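Local coordinates for exopolygalacturonase (PDB 2UVF), which hydrolyses polygalacturonate, the backbone of pectin, as an exo-acting family 28 glycoside hydrolase, probably trimming galacturonate units from chain ends in the periplasm, at residues Val54-Ala59 against Asn390-Asn395; Asn222-Pro227 against Val312-Ser317; Ala228-Tyr233 against Asn246-Asn251; Gly436-Gly441 against Ile451-Asn456. One frame throughout, in Å; residues are numbered along the deposited sequence.

Contact 1 of 4, residues Val54-Ala59 against Asn390-Asn395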
loop_
_atom_site.group_PDB
_atom_site.type_symbol
_atom_site.label_atom_id
_atom_site.label_comp_id
_atom_site.label_asym_id
_atom_site.label_seq_id
_atom_site.Cartn_x
_atom_site.Cartn_y
_atom_site.Cartn_z
ATOM N N VAL A 54 9.070 -16.985 -5.466
ATOM C CA VAL A 54 9.259 -15.587 -5.881
ATOM C C VAL A 54 10.594 -15.049 -5.337
ATOM O O VAL A 54 10.874 -15.155 -4.139
ATOM C CB VAL A 54 8.072 -14.672 -5.419
ATOM C CG1 VAL A 54 8.220 -13.243 -5.966
ATOM C CG2 VAL A 54 6.729 -15.246 -5.848
ATOM N N LEU A 55 11.402 -14.464 -6.222
ATOM C CA LEU A 55 12.668 -13.827 -5.845
ATOM C C LEU A 55 12.613 -12.305 -5.965
ATOM O O LEU A 55 11.998 -11.768 -6.885
ATOM C CB LEU A 55 13.814 -14.339 -6.729
ATOM C CG LEU A 55 14.108 -15.843 -6.843
ATOM C CD1 LEU A 55 14.902 -16.123 -8.132
ATOM C CD2 LEU A 55 14.827 -16.370 -5.610
ATOM N N VAL A 56 13.258 -11.616 -5.027
ATOM C CA VAL A 56 13.451 -10.173 -5.108
ATOM C C VAL A 56 14.871 -9.830 -4.699
ATOM O O VAL A 56 15.557 -10.644 -4.092
ATOM C CB VAL A 56 12.434 -9.355 -4.243
ATOM C CG1 VAL A 56 10.988 -9.676 -4.617
ATOM C CG2 VAL A 56 12.681 -9.551 -2.772
ATOM N N TRP A 57 15.305 -8.616 -5.019
ATOM C CA TRP A 57 16.668 -8.184 -4.754
ATOM C C TRP A 57 16.673 -6.689 -4.767
ATOM O O TRP A 57 15.768 -6.080 -5.348
ATOM C CB TRP A 57 17.654 -8.709 -5.836
ATOM C CG TRP A 57 17.279 -8.316 -7.235
ATOM C CD1 TRP A 57 17.646 -7.170 -7.897
ATOM C CD2 TRP A 57 16.446 -9.058 -8.146
ATOM N NE1 TRP A 57 17.080 -7.152 -9.157
ATOM C CE2 TRP A 57 16.353 -8.302 -9.340
ATOM C CE3 TRP A 57 15.767 -10.286 -8.068
ATOM C CZ2 TRP A 57 15.604 -8.731 -10.446
ATOM C CZ3 TRP A 57 15.020 -10.713 -9.180
ATOM C CH2 TRP A 57 14.949 -9.937 -10.348
ATOM N N LYS A 58 17.692 -6.105 -4.146
ATOM C CA LYS A 58 17.963 -4.670 -4.251
ATOM C C LYS A 58 18.555 -4.202 -5.597
ATOM O O LYS A 58 19.505 -4.796 -6.147
ATOM C CB LYS A 58 18.863 -4.217 -3.105
ATOM C CG LYS A 58 18.152 -4.225 -1.751
ATOM C CD LYS A 58 19.039 -3.698 -0.605
ATOM C CE LYS A 58 19.341 -2.201 -0.708
ATOM N NZ LYS A 58 18.106 -1.386 -0.647
ATOM N N ALA A 59 17.963 -3.140 -6.127
ATOM C CA ALA A 59 18.570 -2.342 -7.181
ATOM C C ALA A 59 19.216 -1.168 -6.462
ATOM O O ALA A 59 18.683 -0.726 -5.441
ATOM C CB ALA A 59 17.507 -1.856 -8.158
ATOM N N ASN A 390 8.822 -4.573 8.928
ATOM C CA ASN A 390 9.333 -5.357 7.796
ATOM C C ASN A 390 8.208 -5.745 6.812
ATOM O O ASN A 390 7.774 -6.888 6.768
ATOM C CB ASN A 390 10.140 -6.569 8.319
ATOM C CG ASN A 390 10.828 -7.355 7.219
ATOM O OD1 ASN A 390 10.778 -8.588 7.214
ATOM N ND2 ASN A 390 11.483 -6.657 6.289
ATOM N N VAL A 391 7.736 -4.764 6.045
ATOM C CA VAL A 391 6.658 -4.959 5.060
ATOM C C VAL A 391 7.112 -4.652 3.605
ATOM O O VAL A 391 8.062 -3.927 3.360
ATOM C CB VAL A 391 5.331 -4.194 5.434
ATOM C CG1 VAL A 391 4.973 -4.383 6.934
ATOM C CG2 VAL A 391 5.406 -2.703 5.097
ATOM N N MET A 392 6.431 -5.241 2.641
ATOM C CA MET A 392 6.887 -5.189 1.256
ATOM C C MET A 392 5.675 -5.208 0.349
ATOM O O MET A 392 4.777 -5.993 0.574
ATOM C CB MET A 392 7.729 -6.421 0.976
ATOM C CG MET A 392 8.636 -6.302 -0.186
ATOM S SD MET A 392 9.254 -7.948 -0.576
ATOM C CE MET A 392 10.452 -8.220 0.734
ATOM N N VAL A 393 5.642 -4.300 -0.626
ATOM C CA VAL A 393 4.600 -4.261 -1.638
ATOM C C VAL A 393 5.229 -4.114 -3.029
ATOM O O VAL A 393 5.886 -3.114 -3.331
ATOM C CB VAL A 393 3.617 -3.087 -1.377
ATOM C CG1 VAL A 393 2.659 -2.890 -2.546
ATOM C CG2 VAL A 393 2.826 -3.299 -0.095
ATOM N N PHE A 394 5.004 -5.107 -3.887
ATOM C CA PHE A 394 5.486 -5.048 -5.256
ATOM C C PHE A 394 4.489 -5.638 -6.245
ATOM O O PHE A 394 3.635 -6.443 -5.865
ATOM C CB PHE A 394 6.874 -5.699 -5.385
ATOM C CG PHE A 394 6.911 -7.200 -5.146
ATOM C CD1 PHE A 394 7.021 -8.073 -6.220
ATOM C CD2 PHE A 394 6.954 -7.724 -3.846
ATOM C CE1 PHE A 394 7.118 -9.450 -6.026
ATOM C CE2 PHE A 394 7.046 -9.110 -3.630
ATOM C CZ PHE A 394 7.120 -9.971 -4.721
ATOM N N ASN A 395 4.593 -5.196 -7.496
ATOM C CA ASN A 395 3.706 -5.610 -8.595
ATOM C C ASN A 395 2.230 -5.308 -8.430
ATOM O O ASN A 395 1.407 -5.850 -9.160
ATOM C CB ASN A 395 3.904 -7.094 -8.949
ATOM C CG ASN A 395 5.302 -7.379 -9.442
ATOM O OD1 ASN A 395 6.153 -6.466 -9.540
ATOM N ND2 ASN A 395 5.576 -8.657 -9.709
#

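Contact 2 of 4, residues Asn222-Pro227 against Val312-Ser317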
loop_
_atom_site.group_PDB
_atom_site.type_symbol
_atom_site.label_atom_id
_atom_site.label_comp_id
_atom_site.label_asym_id
_atom_site.label_seq_id
_atom_site.Cartn_x
_atom_site.Cartn_y
_atom_site.Cartn_z
ATOM N N ASN A 222 -25.791 -7.103 5.169
ATOM C CA ASN A 222 -26.433 -7.177 6.490
ATOM C C ASN A 222 -25.432 -6.827 7.580
ATOM O O ASN A 222 -24.494 -7.584 7.809
ATOM C CB ASN A 222 -26.982 -8.595 6.732
ATOM C CG ASN A 222 -27.843 -8.708 7.996
ATOM O OD1 ASN A 222 -28.053 -7.751 8.724
ATOM N ND2 ASN A 222 -28.352 -9.897 8.234
ATOM N N PRO A 223 -25.637 -5.683 8.267
ATOM C CA PRO A 223 -24.754 -5.311 9.375
ATOM C C PRO A 223 -24.602 -6.389 10.465
ATOM O O PRO A 223 -23.686 -6.290 11.285
ATOM C CB PRO A 223 -25.417 -4.059 9.962
ATOM C CG PRO A 223 -26.280 -3.528 8.906
ATOM C CD PRO A 223 -26.704 -4.686 8.044
ATOM N N ASP A 224 -25.468 -7.412 10.448
ATOM C CA ASP A 224 -25.508 -8.482 11.470
ATOM C C ASP A 224 -24.477 -9.561 11.260
ATOM O O ASP A 224 -24.131 -10.294 12.200
ATOM C CB ASP A 224 -26.873 -9.163 11.481
ATOM C CG ASP A 224 -27.936 -8.342 12.172
ATOM O OD1 ASP A 224 -27.610 -7.325 12.826
ATOM O OD2 ASP A 224 -29.115 -8.735 12.057
ATOM N N ASP A 225 -23.999 -9.662 10.022
ATOM C CA ASP A 225 -23.013 -10.665 9.637
ATOM C C ASP A 225 -21.583 -10.204 9.894
ATOM O O ASP A 225 -20.632 -10.902 9.559
ATOM C CB ASP A 225 -23.206 -11.034 8.177
ATOM C CG ASP A 225 -24.255 -12.107 7.988
ATOM O OD1 ASP A 225 -24.025 -13.246 8.490
ATOM O OD2 ASP A 225 -25.295 -11.812 7.337
ATOM N N TYR A 226 -21.452 -9.028 10.504
ATOM C CA TYR A 226 -20.167 -8.447 10.892
ATOM C C TYR A 226 -20.276 -8.066 12.373
ATOM O O TYR A 226 -20.678 -6.940 12.698
ATOM C CB TYR A 226 -19.818 -7.208 10.028
ATOM C CG TYR A 226 -19.910 -7.418 8.517
ATOM C CD1 TYR A 226 -18.788 -7.804 7.775
ATOM C CD2 TYR A 226 -21.116 -7.218 7.831
ATOM C CE1 TYR A 226 -18.867 -7.997 6.388
ATOM C CE2 TYR A 226 -21.208 -7.409 6.448
ATOM C CZ TYR A 226 -20.073 -7.792 5.733
ATOM O OH TYR A 226 -20.142 -7.977 4.367
ATOM N N PRO A 227 -19.927 -9.008 13.278
ATOM C CA PRO A 227 -20.097 -8.735 14.695
ATOM C C PRO A 227 -18.898 -7.940 15.203
ATOM O O PRO A 227 -17.989 -7.662 14.420
ATOM C CB PRO A 227 -20.180 -10.133 15.320
ATOM C CG PRO A 227 -19.485 -11.067 14.352
ATOM C CD PRO A 227 -19.311 -10.329 13.034
ATOM N N VAL A 312 -24.294 2.300 8.813
ATOM C CA VAL A 312 -24.476 3.657 9.370
ATOM C C VAL A 312 -25.899 3.848 9.941
ATOM O O VAL A 312 -26.062 4.352 11.050
ATOM C CB VAL A 312 -24.059 4.798 8.374
ATOM C CG1 VAL A 312 -24.313 6.177 8.947
ATOM C CG2 VAL A 312 -22.590 4.652 7.971
ATOM N N GLU A 313 -26.917 3.412 9.204
ATOM C CA GLU A 313 -28.293 3.432 9.708
ATOM C C GLU A 313 -28.478 2.622 11.020
ATOM O O GLU A 313 -29.138 3.076 11.940
ATOM C CB GLU A 313 -29.268 2.994 8.607
ATOM C CG GLU A 313 -29.230 3.959 7.388
ATOM C CD GLU A 313 -30.244 3.633 6.295
ATOM O OE1 GLU A 313 -30.823 2.517 6.325
ATOM O OE2 GLU A 313 -30.450 4.499 5.406
ATOM N N LYS A 314 -27.860 1.446 11.103
ATOM C CA LYS A 314 -27.913 0.634 12.314
ATOM C C LYS A 314 -27.212 1.301 13.508
ATOM O O LYS A 314 -27.747 1.316 14.616
ATOM C CB LYS A 314 -27.359 -0.769 12.054
ATOM C CG LYS A 314 -27.150 -1.578 13.324
ATOM C CD LYS A 314 -27.217 -3.075 13.090
ATOM C CE LYS A 314 -27.555 -3.794 14.397
ATOM N NZ LYS A 314 -28.987 -3.537 14.825
ATOM N N ALA A 315 -26.022 1.855 13.273
ATOM C CA ALA A 315 -25.248 2.551 14.300
ATOM C C ALA A 315 -25.995 3.756 14.894
ATOM O O ALA A 315 -25.943 3.980 16.109
ATOM C CB ALA A 315 -23.918 2.993 13.736
ATOM N N VAL A 316 -26.672 4.518 14.032
ATOM C CA VAL A 316 -27.436 5.720 14.415
ATOM C C VAL A 316 -28.707 5.419 15.274
ATOM O O VAL A 316 -29.023 6.154 16.222
ATOM C CB VAL A 316 -27.757 6.581 13.150
ATOM C CG1 VAL A 316 -28.875 7.596 13.399
ATOM C CG2 VAL A 316 -26.495 7.308 12.664
ATOM N N SER A 317 -29.411 4.333 14.947
ATOM C CA SER A 317 -30.594 3.932 15.697
ATOM C C SER A 317 -30.202 3.394 17.067
ATOM O O SER A 317 -30.996 3.448 18.011
ATOM C CB SER A 317 -31.431 2.920 14.916
ATOM O OG SER A 317 -30.681 1.766 14.613
#

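Contact 3 of 4, residues Ala228-Tyr233 against Asn246-Asn251. With SO4 (sulfate ion), chain D.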
loop_
_atom_site.group_PDB
_atom_site.type_symbol
_atom_site.label_atom_id
_atom_site.label_comp_id
_atom_site.label_asym_id
_atom_site.label_seq_id
_atom_site.Cartn_x
_atom_site.Cartn_y
_atom_site.Cartn_z
ATOM N N ALA A 228 -18.888 -7.560 16.482
ATOM C CA ALA A 228 -17.827 -6.684 16.995
ATOM C C ALA A 228 -16.453 -7.217 16.592
ATOM O O ALA A 228 -16.212 -8.422 16.656
ATOM C CB ALA A 228 -17.932 -6.523 18.512
ATOM N N GLY A 229 -15.559 -6.307 16.190
ATOM C CA GLY A 229 -14.295 -6.679 15.565
ATOM C C GLY A 229 -13.047 -6.335 16.334
ATOM O O GLY A 229 -12.308 -7.233 16.709
ATOM N N TYR A 230 -12.789 -5.044 16.553
ATOM C CA TYR A 230 -11.524 -4.589 17.145
ATOM C C TYR A 230 -11.580 -3.107 17.503
ATOM O O TYR A 230 -12.443 -2.382 17.006
ATOM C CB TYR A 230 -10.354 -4.829 16.153
ATOM C CG TYR A 230 -10.368 -3.894 14.953
ATOM C CD1 TYR A 230 -9.526 -2.783 14.903
ATOM C CD2 TYR A 230 -11.241 -4.107 13.883
ATOM C CE1 TYR A 230 -9.554 -1.900 13.812
ATOM C CE2 TYR A 230 -11.271 -3.251 12.806
ATOM C CZ TYR A 230 -10.425 -2.146 12.768
ATOM O OH TYR A 230 -10.453 -1.286 11.685
ATOM N N ARG A 231 -10.652 -2.661 18.340
ATOM C CA ARG A 231 -10.362 -1.250 18.505
ATOM C C ARG A 231 -8.992 -0.990 17.876
ATOM O O ARG A 231 -8.051 -1.737 18.116
ATOM C CB ARG A 231 -10.347 -0.870 19.987
ATOM C CG ARG A 231 -11.719 -0.768 20.633
ATOM C CD ARG A 231 -11.628 -0.859 22.163
ATOM N NE ARG A 231 -12.796 -0.270 22.822
ATOM C CZ ARG A 231 -13.939 -0.913 23.062
ATOM N NH1 ARG A 231 -14.104 -2.180 22.688
ATOM N NH2 ARG A 231 -14.932 -0.279 23.668
ATOM N N LEU A 232 -8.890 0.066 17.068
ATOM C CA LEU A 232 -7.671 0.377 16.321
ATOM C C LEU A 232 -6.432 0.469 17.214
ATOM O O LEU A 232 -5.416 -0.196 16.959
ATOM C CB LEU A 232 -7.845 1.670 15.511
ATOM C CG LEU A 232 -6.817 2.002 14.419
ATOM C CD1 LEU A 232 -6.903 0.991 13.290
ATOM C CD2 LEU A 232 -7.084 3.403 13.905
ATOM N N TYR A 233 -6.520 1.291 18.254
ATOM C CA TYR A 233 -5.424 1.448 19.207
ATOM C C TYR A 233 -5.888 1.025 20.607
ATOM O O TYR A 233 -7.098 0.903 20.837
ATOM C CB TYR A 233 -4.872 2.877 19.175
ATOM C CG TYR A 233 -4.412 3.298 17.791
ATOM C CD1 TYR A 233 -3.492 2.528 17.071
ATOM C CD2 TYR A 233 -4.914 4.447 17.195
ATOM C CE1 TYR A 233 -3.083 2.903 15.807
ATOM C CE2 TYR A 233 -4.521 4.822 15.930
ATOM C CZ TYR A 233 -3.606 4.044 15.232
ATOM O OH TYR A 233 -3.218 4.430 13.960
ATOM N N ASN A 246 -10.811 -11.427 8.416
ATOM C CA ASN A 246 -10.147 -11.029 9.648
ATOM C C ASN A 246 -9.076 -12.009 10.080
ATOM O O ASN A 246 -9.197 -13.197 9.854
ATOM C CB ASN A 246 -11.163 -10.941 10.785
ATOM C CG ASN A 246 -12.294 -10.025 10.484
ATOM O OD1 ASN A 246 -12.196 -8.830 10.707
ATOM N ND2 ASN A 246 -13.398 -10.578 10.002
ATOM N N ALA A 247 -8.037 -11.490 10.718
ATOM C CA ALA A 247 -7.210 -12.289 11.614
ATOM C C ALA A 247 -7.060 -11.475 12.898
ATOM O O ALA A 247 -6.081 -10.753 13.080
ATOM C CB ALA A 247 -5.860 -12.616 10.981
ATOM N N ILE A 248 -8.066 -11.575 13.773
ATOM C CA ILE A 248 -8.160 -10.744 14.987
ATOM C C ILE A 248 -8.393 -11.601 16.231
ATOM O O ILE A 248 -9.398 -12.304 16.328
ATOM C CB ILE A 248 -9.299 -9.659 14.885
ATOM C CG1 ILE A 248 -9.159 -8.826 13.606
ATOM C CG2 ILE A 248 -9.315 -8.750 16.144
ATOM C CD1 ILE A 248 -10.299 -7.866 13.319
ATOM N N ASP A 249 -7.459 -11.545 17.177
ATOM C CA ASP A 249 -7.650 -12.160 18.496
ATOM C C ASP A 249 -8.474 -11.211 19.374
ATOM O O ASP A 249 -8.061 -10.066 19.600
ATOM C CB ASP A 249 -6.297 -12.462 19.149
ATOM C CG ASP A 249 -6.421 -13.283 20.440
ATOM O OD1 ASP A 249 -6.561 -12.660 21.524
ATOM O OD2 ASP A 249 -6.342 -14.537 20.374
ATOM N N PRO A 250 -9.626 -11.696 19.901
ATOM C CA PRO A 250 -10.600 -10.875 20.639
ATOM C C PRO A 250 -9.964 -10.045 21.736
ATOM O O PRO A 250 -10.535 -9.027 22.129
ATOM C CB PRO A 250 -11.537 -11.911 21.268
ATOM C CG PRO A 250 -10.829 -13.237 21.129
ATOM C CD PRO A 250 -10.051 -13.108 19.860
ATOM N N ASN A 251 -8.788 -10.469 22.203
ATOM C CA ASN A 251 -8.114 -9.840 23.345
ATOM C C ASN A 251 -6.858 -9.036 22.993
ATOM O O ASN A 251 -6.580 -8.002 23.618
ATOM C CB ASN A 251 -7.742 -10.902 24.403
ATOM C CG ASN A 251 -8.959 -11.582 25.021
ATOM O OD1 ASN A 251 -9.934 -10.920 25.406
ATOM N ND2 ASN A 251 -8.905 -12.911 25.128
HETATM S S SO4 D . -9.900 -5.453 21.102
HETATM O O1 SO4 D . -10.832 -6.326 20.385
HETATM O O2 SO4 D . -9.371 -4.382 20.242
HETATM O O3 SO4 D . -10.595 -4.831 22.239
HETATM O O4 SO4 D . -8.815 -6.309 21.596
#

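Contact 4 of 4, residues Gly436-Gly441 against Ile451-Asn456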
loop_
_atom_site.group_PDB
_atom_site.type_symbol
_atom_site.label_atom_id
_atom_site.label_comp_id
_atom_site.label_asym_id
_atom_site.label_seq_id
_atom_site.Cartn_x
_atom_site.Cartn_y
_atom_site.Cartn_z
ATOM N N GLY A 436 -2.675 9.488 -2.624
ATOM C CA GLY A 436 -1.238 9.609 -2.520
ATOM C C GLY A 436 -0.634 8.236 -2.659
ATOM O O GLY A 436 -1.117 7.292 -2.059
ATOM N N ALA A 437 0.403 8.121 -3.471
ATOM C CA ALA A 437 1.060 6.834 -3.689
ATOM C C ALA A 437 1.632 6.317 -2.378
ATOM O O ALA A 437 1.321 5.201 -1.950
ATOM C CB ALA A 437 2.161 6.958 -4.733
ATOM N N ILE A 438 2.482 7.143 -1.766
ATOM C CA ILE A 438 3.161 6.795 -0.525
ATOM C C ILE A 438 2.796 7.841 0.510
ATOM O O ILE A 438 3.124 9.012 0.351
ATOM C CB ILE A 438 4.703 6.683 -0.724
ATOM C CG1 ILE A 438 5.034 5.727 -1.893
ATOM C CG2 ILE A 438 5.433 6.325 0.605
ATOM C CD1 ILE A 438 4.625 4.272 -1.668
ATOM N N VAL A 439 2.077 7.403 1.543
ATOM C CA VAL A 439 1.522 8.298 2.542
ATOM C C VAL A 439 1.998 7.919 3.939
ATOM O O VAL A 439 1.746 6.806 4.389
ATOM C CB VAL A 439 -0.026 8.316 2.504
ATOM C CG1 VAL A 439 -0.563 9.389 3.472
ATOM C CG2 VAL A 439 -0.502 8.568 1.085
ATOM N N THR A 440 2.707 8.844 4.595
ATOM C CA THR A 440 3.152 8.699 5.989
ATOM C C THR A 440 2.615 9.853 6.872
ATOM O O THR A 440 3.107 10.955 6.758
ATOM C CB THR A 440 4.719 8.770 6.103
ATOM O OG1 THR A 440 5.147 10.105 5.830
ATOM C CG2 THR A 440 5.439 7.851 5.140
ATOM N N GLY A 441 1.576 9.699 7.686
ATOM C CA GLY A 441 0.402 8.887 7.451
ATOM C C GLY A 441 -0.705 9.727 8.067
ATOM O O GLY A 441 -1.870 9.490 7.823
ATOM N N ILE A 451 11.492 3.652 5.444
ATOM C CA ILE A 451 10.574 3.461 4.317
ATOM C C ILE A 451 11.328 3.714 3.005
ATOM O O ILE A 451 11.883 4.797 2.808
ATOM C CB ILE A 451 9.349 4.461 4.392
ATOM C CG1 ILE A 451 8.680 4.518 5.791
ATOM C CG2 ILE A 451 8.328 4.193 3.298
ATOM C CD1 ILE A 451 8.099 3.178 6.344
ATOM N N LEU A 452 11.334 2.723 2.109
ATOM C CA LEU A 452 11.946 2.874 0.767
ATOM C C LEU A 452 10.985 2.601 -0.411
ATOM O O LEU A 452 10.569 1.467 -0.641
ATOM C CB LEU A 452 13.256 2.044 0.638
ATOM C CG LEU A 452 13.967 2.031 -0.731
ATOM C CD1 LEU A 452 14.383 3.430 -1.185
ATOM C CD2 LEU A 452 15.159 1.090 -0.761
ATOM N N ALA A 453 10.652 3.653 -1.159
ATOM C CA ALA A 453 9.767 3.545 -2.327
ATOM C C ALA A 453 10.546 3.796 -3.646
ATOM O O ALA A 453 10.854 4.938 -4.003
ATOM C CB ALA A 453 8.566 4.509 -2.184
ATOM N N GLU A 454 10.857 2.715 -4.364
ATOM C CA GLU A 454 11.700 2.808 -5.565
ATOM C C GLU A 454 11.117 2.044 -6.723
ATOM O O GLU A 454 10.485 1.021 -6.542
ATOM C CB GLU A 454 13.125 2.299 -5.288
ATOM C CG GLU A 454 13.192 0.898 -4.659
ATOM C CD GLU A 454 14.606 0.395 -4.512
ATOM O OE1 GLU A 454 15.537 1.141 -4.894
ATOM O OE2 GLU A 454 14.791 -0.742 -4.012
ATOM N N ASN A 455 11.374 2.544 -7.920
ATOM C CA ASN A 455 11.115 1.812 -9.163
ATOM C C ASN A 455 9.619 1.562 -9.326
ATOM O O ASN A 455 9.182 0.440 -9.616
ATOM C CB ASN A 455 11.966 0.520 -9.259
ATOM C CG ASN A 455 13.470 0.799 -9.459
ATOM O OD1 ASN A 455 14.314 0.475 -8.605
ATOM N ND2 ASN A 455 13.806 1.373 -10.593
ATOM N N ASN A 456 8.860 2.649 -9.145
ATOM C CA ASN A 456 7.421 2.671 -9.208
ATOM C C ASN A 456 7.033 3.675 -10.288
ATOM O O ASN A 456 7.778 4.609 -10.602
ATOM C CB ASN A 456 6.774 3.114 -7.860
ATOM C CG ASN A 456 7.064 2.170 -6.693
ATOM O OD1 ASN A 456 6.522 1.071 -6.605
ATOM N ND2 ASN A 456 7.894 2.617 -5.773
#

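Contact 1 of 4, residues Val54-Ala59 against Asn390-Asn395
The phenyl ring of F394 is met by two valines, V54 at its edge and V56 over one face. V54 CG1 lies near the plane of the ring and reaches F394 CZ at 3.7 Å, with CE1 next in line. V56 CG1 makes a CH-pi contact: it stands 4.1 Å from the centroid of the F394 ring and 20° off its normal, displaced toward the rim, so that it is also 3.9 Å from F394 CZ. The second methyl of V56 is used as well, since V56 CG2 faces the terminal CE of M392 at 4.4 Å, a looser touch. F394 holds CG between its backbone N and carbonyl carbon (chi1 67°), which stands the ring up from strand 391-394, while V54 turns CG1 anti to its own N and aims that methyl at the ring end. The two short strands run nearly crosswise, at 103°, with axes 10.9 Å apart, and no hydrogen bond joins them; side chains span the distance between them. Further out, F394 meets F427 of the next coil with ring planes parallel, and V56 and M392 touch that same F427. V54 and F394 both lean on N368 of the preceding coil, and V54 and V56 bond through their backbones to A47 and Q42. The fibronectin type III domain thus rests a sheet strand on the outside of the parallel beta-helix. All four residues are buried, and their chemistry is methyl against ring and thioether, which implies a domain interface held here by hydrophobic burial and dispersion.

Contact 2 of 4, residues Asn222-Pro227 against Val312-Ser317
K314 lies alongside P223 and crosses D224, the two side chains standing at about a right angle. The middle of the lysine does the touching: K314 CD sits 3.7 Å from P223 CB, and one carbon further on K314 CE comes 3.9 Å from D224 OD1. CG starts anti to the backbone N of K314 (chi1 169°), the chain runs out extended from helix 307-317, and a final bend at chi4 (70°) turns the amine. K314 NZ ends 4.5 Å from D224 OD1, too far for a salt bridge; the opposite charges may still attract, weakly, on a side of the protein where both residues are exposed.

The loop partner is shaped from within. N222 OD1 accepts from D224 N at 3.1 Å with an N-H...O angle of 158°, the donor lying well above the amide carbonyl plane, and D225 N bonds to N222 O at 3.1 Å, which places P223 at the corner of the turn. There it also touches N310 and Q311, about one turn back along the helix. On the helix side, S317 OG donates to K314 O at 3.0 Å. Y226, buried further along the loop, packs on L307 and Q311 of the same helix. An Asx turn overlapping a type I beta turn, with proline just after the asparagine, here presents a loop between strands 215-219 and 228-230 to a surface helix at the side of the beta-helix.

Contact 3 of 4, residues Ala228-Tyr233 against Asn246-Asn251
The Y230 ring takes the CD1 methyl of I248 at an oblique angle, Y230 CD2 to I248 CD1 being 3.9 Å, while L232 CD1 lies at the ring edge, in its plane. L232 serves a second ring too: its CG stands 3.8 Å above the plane of Y233, over the centre, and L232 itself touches bound galacturonate. I248 spreads both branches over the bulged strand, with I248 CG2 3.4 Å from G229 O and 4.1 Å from Y230 CB. G229 and Y230 together face R240, a classic beta bulge, and Y230 OH adds a weak hydrogen bond to R240 NH1; R240 belongs to the sugar pocket. Beside this patch sits a sulfate, probably from the crystallisation liquor. R231 N donates to sulfate O2 at 2.9 Å and a nearly straight 166°, and R337 NH1 bonds the same ion. R337 also packs against Y230 and I248. The chemistry is therefore divided: I248 meets the Y230 ring and the G229 carbonyl in a mostly apolar join, with no hydrogen bond across it, and next to it the backbone N-H of R231 and the side chain of R337 can hold an anion.

Contact 4 of 4, residues Gly436-Gly441 against Ile451-Asn456
Next to A453, whose methyl meets I438 across the contact, E454 turns its carboxylate to the other side of the strand, where OE2 accepts from both W425 NE1 and Q113 NE2. E454 OE1 forms a salt bridge with R483 NE, so three groups hold the carboxylate and the cation should stabilise its negative charge. The touching atoms across the contact are all apolar. I438 CG1 sits 3.7 Å from A453 CB, and its terminal CD1 follows at 4.0 Å from the same methyl, so the longer branch of the isoleucine lies over the alanine. That branch starts anti to the carbonyl carbon of I438 (chi1 -53°); CG2, anti to the backbone N, makes a loose 4.5 Å touch with I451 CG2. Strands 438-441 and 448-459 belong to different faces of the right-handed parallel beta-helix of family 28 enzymes; their side chains meet in its interior, and no hydrogen bond joins the two segments. Neighbouring coils stack on the same residues: I438 touches I405 and L465, while I451 packs on F407 and V480. At the far end of strand 438-441, G441 follows a cis peptide bond and contacts bound galacturonate, its O making a weak hydrogen bond to the sugar O2.

Contacts 1, 3 and 4 are buried and each draws on strands of the parallel beta-helix; contact 2, on the surface, joins a loop to a helix and alone includes a charge pair. Contact 4 lies in the interior of the beta-helix and contact 1 joins its exterior to the fibronectin domain; they touch, K58 and A59 packing on L452, E454 and N455, and Q113 bonds to both W57 O and E454 OE2. Contacts 2 and 3 adjoin in sequence through residues 222-233, passing from an exposed turn to the edge of the sugar pocket. Contacts 3 and 4 each carry a pocket residue, L232 and G441, though the centres of the two contacts are about 27 Å apart.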